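Local coordinates for protein beta-hydroxyacid dehydrogenase, 3-hydroxyisobutyrate dehydrogenase (PDB 6GRL) that probably reduces imines with NADPH as hydride donor, as an S-selective imine reductase of the 3-hydroxyisobutyrate dehydrogenase-related family, at residues Ala183-Phe186 / Leu187-Ala191; Glu277-Glu280 / Leu281-Arg285. All coordinates share one frame; numbering follows the deposited sequence. Where two conformers were deposited one is given.

Contact 1: residues Ala183-Phe186 / Leu187-Ala191; sequences AVEF and LAQVA
Glu185 and Gln189, one helical turn apart, run side by side in the same direction and meet at their polar ends. Gln189 NE2 donates to Glu185 OE2 over 3.2 Å, with an N-H...O angle of 150°. The amide reaches this oxygen from above the carboxylate plane, the two flat groups being turned 30° against each other. Glu185 gets there with CG anti to the backbone N (chi1 -175°) and a bend at its second torsion, while Gln189 starts out beside its own N and lays CG 3.1 Å from Glu185 O. A leucine in place of Glu185 would probably leave the Gln189 amide without this acceptor and freer to turn.

The apolar part is a CH-pi contact. Val190 CG2 lies over one face of the Phe186 ring, 4.1 Å from its centroid and displaced toward the rim; its closest ring atom is CE2, at 3.8 Å from CG2. Phe186 CD2 also has Leu187 CD2 beside it at 4.2 Å, a looser apolar neighbour.

Beneath the side chains, the backbone is joined by four i to i+4 hydrogen bonds, running from Leu187 N to Ala183 O through to Val190 N to Phe186 O. Ala183, Val184 and Leu187 rest on Pro114 of helix 114-126, and Phe186 touches Lys135 of strand 130-137.

Pairs spaced i to i+4 are the signature of a regular alpha-helix, here the early turns of helix 181-209, the long helix that leads from the Rossmann-type nucleotide-binding domain into the helical C-terminal domain of this dehydrogenase family.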
# COMPACT_ATOMS: atom_id res chain seq x y z
N ALA A 183 6.52 0.45 -1.83
CA ALA A 183 5.69 0.87 -2.95
C ALA A 183 5.12 -0.33 -3.69
O ALA A 183 3.98 -0.29 -4.17
CB ALA A 183 6.51 1.75 -3.90
N VAL A 184 5.90 -1.41 -3.81
CA VAL A 184 5.39 -2.64 -4.41
C VAL A 184 4.22 -3.17 -3.59
O VAL A 184 3.17 -3.53 -4.14
CB VAL A 184 6.51 -3.69 -4.53
CG1 VAL A 184 5.93 -5.03 -4.97
CG2 VAL A 184 7.57 -3.23 -5.50
N GLU A 185 4.39 -3.23 -2.27
CA GLU A 185 3.33 -3.73 -1.40
C GLU A 185 2.06 -2.90 -1.55
O GLU A 185 0.96 -3.45 -1.67
CB GLU A 185 3.81 -3.72 0.06
CG GLU A 185 2.83 -4.32 1.05
CD GLU A 185 2.89 -5.83 1.08
OE1 GLU A 185 3.91 -6.40 0.64
OE2 GLU A 185 1.91 -6.45 1.55
N PHE A 186 2.20 -1.57 -1.55
CA PHE A 186 1.03 -0.70 -1.63
C PHE A 186 0.29 -0.88 -2.96
O PHE A 186 -0.92 -1.12 -2.97
CB PHE A 186 1.46 0.76 -1.45
CG PHE A 186 0.31 1.72 -1.38
CD1 PHE A 186 -0.32 1.98 -0.17
CD2 PHE A 186 -0.14 2.37 -2.51
CE1 PHE A 186 -1.38 2.86 -0.09
CE2 PHE A 186 -1.20 3.26 -2.45
CZ PHE A 186 -1.82 3.51 -1.24
N LEU A 187 1.02 -0.78 -4.08
CA LEU A 187 0.37 -0.87 -5.38
C LEU A 187 -0.25 -2.25 -5.60
O LEU A 187 -1.31 -2.37 -6.23
CB LEU A 187 1.36 -0.55 -6.49
CG LEU A 187 1.88 0.89 -6.56
CD1 LEU A 187 2.82 1.05 -7.74
CD2 LEU A 187 0.73 1.88 -6.64
N ALA A 188 0.40 -3.30 -5.10
CA ALA A 188 -0.15 -4.64 -5.29
C ALA A 188 -1.41 -4.85 -4.47
O ALA A 188 -2.39 -5.42 -4.96
CB ALA A 188 0.90 -5.69 -4.93
N GLN A 189 -1.41 -4.39 -3.21
CA GLN A 189 -2.60 -4.53 -2.38
C GLN A 189 -3.76 -3.72 -2.95
O GLN A 189 -4.91 -4.18 -2.94
CB GLN A 189 -2.30 -4.09 -0.95
CG GLN A 189 -1.32 -4.97 -0.19
CD GLN A 189 -1.86 -6.36 0.10
OE1 GLN A 189 -3.06 -6.59 0.07
NE2 GLN A 189 -0.95 -7.29 0.39
N VAL A 190 -3.48 -2.52 -3.45
CA VAL A 190 -4.53 -1.70 -4.05
C VAL A 190 -5.06 -2.35 -5.32
O VAL A 190 -6.28 -2.38 -5.55
CB VAL A 190 -4.01 -0.27 -4.31
CG1 VAL A 190 -5.00 0.51 -5.16
CG2 VAL A 190 -3.75 0.45 -2.99
N ALA A 191 -4.16 -2.87 -6.16
CA ALA A 191 -4.60 -3.56 -7.37
C ALA A 191 -5.50 -4.74 -7.05
O ALA A 191 -6.54 -4.94 -7.69
CB ALA A 191 -3.39 -4.01 -8.19

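Contact 2: residues Glu277-Glu280 / Leu281-Arg285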
# COMPACT_ATOMS: atom_id res chain seq x y z
N GLU A 277 -11.23 -16.21 -19.19
CA GLU A 277 -9.79 -16.32 -18.99
C GLU A 277 -9.45 -17.47 -18.05
O GLU A 277 -8.52 -18.24 -18.31
CB GLU A 277 -9.22 -15.00 -18.46
CG GLU A 277 -7.77 -15.07 -18.02
CD GLU A 277 -7.36 -13.87 -17.20
OE1 GLU A 277 -7.45 -12.73 -17.72
OE2 GLU A 277 -6.93 -14.05 -16.04
N VAL A 278 -10.20 -17.60 -16.95
CA VAL A 278 -9.96 -18.69 -16.01
C VAL A 278 -10.23 -20.04 -16.66
O VAL A 278 -9.48 -21.00 -16.46
CB VAL A 278 -10.81 -18.49 -14.74
CG1 VAL A 278 -10.75 -19.72 -13.86
CG2 VAL A 278 -10.35 -17.26 -13.98
N LYS A 279 -11.29 -20.12 -17.46
CA LYS A 279 -11.62 -21.38 -18.13
C LYS A 279 -10.51 -21.81 -19.08
O LYS A 279 -10.16 -22.99 -19.15
CB LYS A 279 -12.95 -21.25 -18.87
CG LYS A 279 -13.32 -22.45 -19.72
CD LYS A 279 -13.56 -23.69 -18.87
CE LYS A 279 -14.41 -24.71 -19.62
NZ LYS A 279 -13.77 -25.18 -20.87
N GLU A 280 -9.94 -20.85 -19.83
CA GLU A 280 -8.86 -21.18 -20.74
C GLU A 280 -7.63 -21.68 -19.99
O GLU A 280 -6.96 -22.62 -20.43
CB GLU A 280 -8.51 -19.97 -21.61
CG GLU A 280 -9.14 -20.00 -22.99
CD GLU A 280 -8.64 -21.15 -23.84
OE1 GLU A 280 -7.46 -21.12 -24.25
OE2 GLU A 280 -9.42 -22.08 -24.10
N LEU A 281 -7.32 -21.05 -18.85
CA LEU A 281 -6.19 -21.51 -18.05
C LEU A 281 -6.45 -22.90 -17.48
O LEU A 281 -5.55 -23.75 -17.45
CB LEU A 281 -5.91 -20.52 -16.92
CG LEU A 281 -5.34 -19.16 -17.34
CD1 LEU A 281 -5.38 -18.18 -16.18
CD2 LEU A 281 -3.92 -19.31 -17.88
N MET A 282 -7.68 -23.15 -17.02
CA MET A 282 -8.01 -24.47 -16.49
C MET A 282 -7.91 -25.54 -17.57
O MET A 282 -7.36 -26.62 -17.33
CB MET A 282 -9.42 -24.46 -15.90
CG MET A 282 -9.54 -23.73 -14.58
SD MET A 282 -11.24 -23.74 -13.99
CE MET A 282 -11.05 -22.95 -12.40
N ASP A 283 -8.43 -25.26 -18.77
CA ASP A 283 -8.38 -26.24 -19.85
C ASP A 283 -6.94 -26.55 -20.24
O ASP A 283 -6.62 -27.70 -20.55
CB ASP A 283 -9.17 -25.73 -21.05
CG ASP A 283 -10.67 -25.73 -20.81
OD1 ASP A 283 -11.12 -26.37 -19.84
OD2 ASP A 283 -11.39 -25.09 -21.61
N GLN A 284 -6.07 -25.55 -20.22
CA GLN A 284 -4.67 -25.78 -20.56
C GLN A 284 -3.98 -26.63 -19.50
O GLN A 284 -3.23 -27.56 -19.83
CB GLN A 284 -3.94 -24.45 -20.75
CG GLN A 284 -2.49 -24.60 -21.19
CD GLN A 284 -2.36 -25.30 -22.53
OE1 GLN A 284 -3.11 -25.02 -23.47
NE2 GLN A 284 -1.41 -26.22 -22.62
N ARG A 285 -4.22 -26.33 -18.22
CA ARG A 285 -3.60 -27.10 -17.15
C ARG A 285 -4.10 -28.54 -17.15
O ARG A 285 -3.34 -29.47 -16.84
CB ARG A 285 -3.86 -26.44 -15.80
CG ARG A 285 -3.07 -27.03 -14.64
CD ARG A 285 -1.61 -26.62 -14.69
NE ARG A 285 -0.89 -27.10 -13.52
CZ ARG A 285 0.43 -27.08 -13.39
NH1 ARG A 285 1.19 -26.59 -14.37
NH2 ARG A 285 1.01 -27.54 -12.29
O HOH W 1 -11.58 -22.36 -22.60
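Lys279 reaches along the helix to Asp283, and its side chain can be followed outward from CB. That first carbon points away from the following turn. With CG anti to the backbone N (chi1 174°) and bends at chi2 and chi4, the chain then curls back over the next turn. CG comes to 3.8 Å from Asp283 OD2. CD stands level with the carboxylate, about equally far from both oxygens, and CE approaches slightly closer to each. NZ ends the chain in a salt bridge with Asp283 OD2; the modelled 2.5 Å is very short and its exact value doubtful. NZ also lies 3.1 Å from Asp283 OD1. Asp283 CB points toward the preceding turn, and its CG lies beside its backbone N; the two side chains cross at a slant.

The same OD2 also accepts from a water at 2.9 Å, which donates its other hydrogen to Glu280 OE2. This water therefore links two carboxylates whose nearest oxygens, Glu280 OE2 and Asp283 OD2, are 4.4 Å apart.

Another side of the helix is apolar. Val278 and Met282 lie alongside each other, and the extended methionine brings CE to 3.6 Å from Val278 CG1. Met282 continues onto Gln254 and Met258 of helix 251-267, while Leu281 faces Leu301 and Leu302 of helix 299-302.

Four i to i+4 backbone bonds, such as Met282 N to Val278 O at 2.9 Å, carry both sets of side chains. The chemistry implies an amphipathic helix: apolar residues join it to its neighbours within the C-terminal domain, while lysine and water, both donating to Asp283 OD2, probably offset the like charge of Asp283 and Glu280.

Overall arrangement
Both contacts are local, linking successive turns of a single helix, and both are mainly surface contacts in the C-terminal domain, each with one buried residue. They hold different elements: contact 1 belongs to helix 181-209, contact 2 to helix 273-287. Their centres are 26 Å apart and they do not touch. The centre of contact 1 lies about 5 Å from the centre of the chain, where the long helix departs from the nucleotide-binding domain; it combines an amide-carboxylate bond with an aromatic CH-pi contact. Contact 2, its centre about 30 Å from that of the chain, packs among C-terminal helices and relies on a salt bridge, a shared water and apolar neighbours. One backbone pattern thus supports two chemistries.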